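Local coordinates for protein uridine phosphorylase (Phytophthora capsici LT1534, PDB 6KD3) that catalyses the reversible phosphorolysis of uridine to uracil and ribose 1-phosphate, as a member of the phosphorylase superfamily, at residues Q71-E76 with F99-V104; V153-E158 with P185-E190. One frame throughout, in Å; residues are numbered along the deposited sequence.

Overall arrangement
Following the chain from its N terminus, interaction 1 comes first: helix 66-77 follows strand 56-60, and after a long excursion with little regular structure the chain returns at 99-104, closing a loop against the second half of that helix just before strand 104-108. Interaction 2 opens only later, past strand 136-141, where the 153-158 segment meets helix 184-194, again closing a loop. The two neither nest nor cross. The centres of interaction 1 and interaction 2 are about 22 Å apart, and the two do not touch. Interaction 1 ties a helix to the entry of an outermost strand, within this chain, of the four-stranded parallel sheet; interaction 2 ties a helix to the approach to strand 159-160.

Interaction 1 (Q71-E76 with F99-V104); sequences QSVAKE and FKVGPV
The C-terminal part of helix 66-77 packs on the tight turn that leads into strand 104-108, an outermost strand of the four-stranded parallel sheet within this chain, and Val-73 and Ala-74 meet Val-101 and Val-104 in an entirely apolar contact. The backbones come nearest at Ala-74 and Val-101, with 6.0 Å between their CA atoms. CG1 of Val-73 lies 3.5 Å from CG1 of Val-101, the two side chains crossing at a slant. The other methyl of Val-73, CG2, is anti to its backbone N and meets CG2 of Val-104 tip to tip at 4.1 Å. Val-73 thus bridges both ends of the turn. Beside it, Ala-74 adds its CB, 3.5 Å from CG2 of Val-101, so the two methyls of Val-101 are divided between successive helix residues. The type II' turn from Val-101 to Val-104 places the two valines on the helix side and is closed by a hydrogen bond of 2.6 Å from Val-104 N to Val-101 O. Gly-102 takes the turn's positive phi (48°), and its carbonyl O accepts a bond of 2.7 Å from Lys-100 NZ, which approaches from above the carbonyl plane. That amine also forms a salt bridge with Asp-53. Ile-303 of helix 294-308 touches Val-73, and Ile-79 touches Val-101. The four touching residues are buried, and helix and turn meet through methyl groups, while the polar bonds described here hold the turn itself in shape.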
# COMPACT_ATOMS: atom_id res chain seq x y z
N GLN A 71 -0.51 16.79 15.32
CA GLN A 71 -0.21 18.06 15.97
C GLN A 71 -1.48 18.89 16.15
O GLN A 71 -1.62 19.60 17.16
CB GLN A 71 0.83 18.85 15.17
CG GLN A 71 2.29 18.39 15.42
N SER A 72 -2.42 18.79 15.20
CA SER A 72 -3.65 19.58 15.28
C SER A 72 -4.58 19.05 16.36
O SER A 72 -5.09 19.81 17.19
CB SER A 72 -4.35 19.59 13.92
OG SER A 72 -5.07 20.79 13.77
N VAL A 73 -4.83 17.74 16.36
CA VAL A 73 -5.64 17.13 17.41
C VAL A 73 -4.94 17.14 18.76
O VAL A 73 -5.57 16.79 19.77
CB VAL A 73 -6.02 15.70 17.01
CG1 VAL A 73 -4.92 14.76 17.37
CG2 VAL A 73 -7.34 15.30 17.66
N ALA A 74 -3.66 17.51 18.81
CA ALA A 74 -3.05 17.88 20.08
C ALA A 74 -3.37 19.32 20.43
O ALA A 74 -3.45 19.67 21.60
CB ALA A 74 -1.53 17.69 20.02
N LYS A 75 -3.55 20.15 19.41
CA LYS A 75 -3.89 21.54 19.64
C LYS A 75 -5.31 21.70 20.16
O LYS A 75 -5.59 22.64 20.92
CB LYS A 75 -3.69 22.34 18.36
N GLU A 76 -6.23 20.80 19.78
CA GLU A 76 -7.63 21.08 20.07
C GLU A 76 -7.98 20.79 21.53
O GLU A 76 -8.64 21.61 22.18
CB GLU A 76 -8.55 20.30 19.12
CG GLU A 76 -8.48 20.76 17.64
CD GLU A 76 -9.13 22.14 17.35
OE1 GLU A 76 -10.15 22.52 18.00
OE2 GLU A 76 -8.60 22.84 16.46
N PHE A 99 1.76 8.08 16.01
CA PHE A 99 1.95 8.98 17.12
C PHE A 99 1.02 8.51 18.23
O PHE A 99 0.27 7.54 18.07
CB PHE A 99 1.70 10.43 16.69
CG PHE A 99 2.54 10.87 15.51
N LYS A 100 1.13 9.16 19.40
CA LYS A 100 0.14 9.01 20.47
C LYS A 100 -0.02 10.36 21.16
O LYS A 100 0.79 10.73 22.04
CB LYS A 100 0.51 7.94 21.50
CG LYS A 100 -0.41 8.03 22.73
CD LYS A 100 -0.31 6.83 23.63
CE LYS A 100 -1.49 6.70 24.61
NZ LYS A 100 -2.18 7.92 25.14
N VAL A 101 -1.07 11.09 20.78
CA VAL A 101 -1.53 12.25 21.52
C VAL A 101 -2.79 11.86 22.30
O VAL A 101 -3.78 11.43 21.70
CB VAL A 101 -1.78 13.44 20.59
CG1 VAL A 101 -2.68 13.03 19.44
CG2 VAL A 101 -2.37 14.61 21.37
N GLY A 102 -2.74 11.99 23.63
CA GLY A 102 -3.89 11.74 24.48
C GLY A 102 -4.57 10.43 24.13
O GLY A 102 -3.92 9.44 23.78
N PRO A 103 -5.89 10.41 24.16
CA PRO A 103 -6.58 9.17 23.77
C PRO A 103 -6.50 8.91 22.28
O PRO A 103 -7.12 7.95 21.82
CB PRO A 103 -8.03 9.41 24.21
CG PRO A 103 -8.20 10.88 24.19
CD PRO A 103 -6.83 11.47 24.55
N VAL A 104 -5.81 9.74 21.50
CA VAL A 104 -5.89 9.64 20.05
C VAL A 104 -4.74 8.78 19.55
O VAL A 104 -3.59 8.93 19.99
CB VAL A 104 -5.87 11.02 19.35
CG1 VAL A 104 -6.47 10.90 17.94
CG2 VAL A 104 -6.61 12.07 20.16

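Interaction 2 (V153-E158 with P185-E190)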
# COMPACT_ATOMS: atom_id res chain seq x y z
N VAL A 153 -17.34 16.70 1.45
CA VAL A 153 -16.76 15.68 2.33
C VAL A 153 -17.58 14.38 2.38
O VAL A 153 -17.99 13.93 3.45
CB VAL A 153 -16.59 16.27 3.74
CG1 VAL A 153 -15.73 15.36 4.62
CG2 VAL A 153 -16.05 17.75 3.65
N VAL A 154 -17.78 13.75 1.23
CA VAL A 154 -18.66 12.58 1.15
C VAL A 154 -18.35 11.52 2.21
O VAL A 154 -17.51 10.64 1.99
CB VAL A 154 -18.56 11.95 -0.25
CG1 VAL A 154 -19.37 10.64 -0.29
CG2 VAL A 154 -19.03 12.92 -1.28
N ILE A 155 -19.03 11.56 3.36
CA ILE A 155 -18.88 10.47 4.32
C ILE A 155 -19.44 9.16 3.71
O ILE A 155 -20.27 9.17 2.79
CB ILE A 155 -19.54 10.82 5.66
CG1 ILE A 155 -18.96 12.12 6.19
CG2 ILE A 155 -19.27 9.74 6.75
CD1 ILE A 155 -20.02 13.03 6.82
N THR A 156 -18.95 8.02 4.20
CA THR A 156 -19.24 6.73 3.58
C THR A 156 -20.42 6.06 4.27
O THR A 156 -20.51 6.04 5.51
CB THR A 156 -18.03 5.77 3.62
OG1 THR A 156 -16.83 6.40 3.16
CG2 THR A 156 -18.29 4.53 2.75
N SER A 157 -21.32 5.49 3.48
CA SER A 157 -22.33 4.61 4.05
C SER A 157 -21.84 3.17 4.01
O SER A 157 -21.73 2.53 5.06
CB SER A 157 -23.66 4.74 3.30
OG SER A 157 -24.07 6.09 3.17
N GLU A 158 -21.55 2.65 2.83
CA GLU A 158 -21.11 1.26 2.70
C GLU A 158 -19.81 1.20 1.89
O GLU A 158 -19.33 2.20 1.37
CB GLU A 158 -22.20 0.39 2.05
CG GLU A 158 -23.42 0.24 2.90
N PRO A 185 -24.53 5.62 13.68
CA PRO A 185 -24.41 6.66 14.71
C PRO A 185 -23.11 7.43 14.68
O PRO A 185 -23.16 8.65 14.85
CB PRO A 185 -24.52 5.86 16.01
CG PRO A 185 -24.64 6.89 17.00
N GLU A 186 -21.96 6.78 14.44
CA GLU A 186 -20.70 7.51 14.33
C GLU A 186 -20.75 8.47 13.16
O GLU A 186 -20.46 9.67 13.32
CB GLU A 186 -19.51 6.57 14.16
CG GLU A 186 -18.27 7.29 13.67
N VAL A 187 -21.11 7.96 11.97
CA VAL A 187 -21.33 8.83 10.81
C VAL A 187 -22.30 9.96 11.14
O VAL A 187 -22.10 11.11 10.73
CB VAL A 187 -21.85 7.99 9.63
CG1 VAL A 187 -22.62 8.89 8.60
CG2 VAL A 187 -20.67 7.34 8.97
N ARG A 188 -23.38 9.65 11.90
CA ARG A 188 -24.28 10.69 12.39
C ARG A 188 -23.53 11.69 13.24
O ARG A 188 -23.91 12.87 13.27
CB ARG A 188 -25.42 10.06 13.18
CG ARG A 188 -26.24 9.06 12.40
N GLU A 189 -22.49 11.27 13.93
CA GLU A 189 -21.78 12.19 14.80
C GLU A 189 -20.74 12.99 14.04
O GLU A 189 -20.39 14.10 14.47
CB GLU A 189 -21.13 11.45 15.97
CG GLU A 189 -22.12 10.80 16.89
CD GLU A 189 -21.58 9.52 17.48
OE1 GLU A 189 -20.62 9.60 18.31
OE2 GLU A 189 -22.11 8.44 17.12
N GLU A 190 -20.22 12.44 12.93
CA GLU A 190 -19.43 13.25 12.02
C GLU A 190 -20.32 14.23 11.25
O GLU A 190 -20.02 15.43 11.17
CB GLU A 190 -18.63 12.37 11.06
CG GLU A 190 -17.61 11.43 11.75
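The irregular 153-158 segment, extended at Ile-155 and Thr-156, passes alongside one face of helix 184-194, with the CA atoms of Ile-155 and Val-187 nearest at 7.1 Å. The CB atoms of both residues point toward the opposite segment, and the side chains slide past each other in opposite directions. The branch methyl of Ile-155 does the touching: CG2, anti to its backbone N, comes within 3.6 Å of Val-187 CG2 and 3.9 Å of Val-187 CG1, so that one methyl faces both prongs of the valine. Val-187 CG2 also reaches the main chain next door, standing 3.7 Å from the carbonyl O of Thr-156. On the helix, the bond of 2.8 Å from Glu-190 N to Glu-186 O spans the turn that carries Val-187. Ile-155 is also hydrogen-bonded through its backbone with Ala-203 and Gly-205, which helps hold the segment in place, and the side chains of Thr-156 and Glu-186 both touch strand 265-269. The contact itself rests on van der Waals and hydrophobic packing of methyl groups, one of them also against a carbonyl oxygen, consistent with the burial of Ile-155, while Val-187 stays partly exposed.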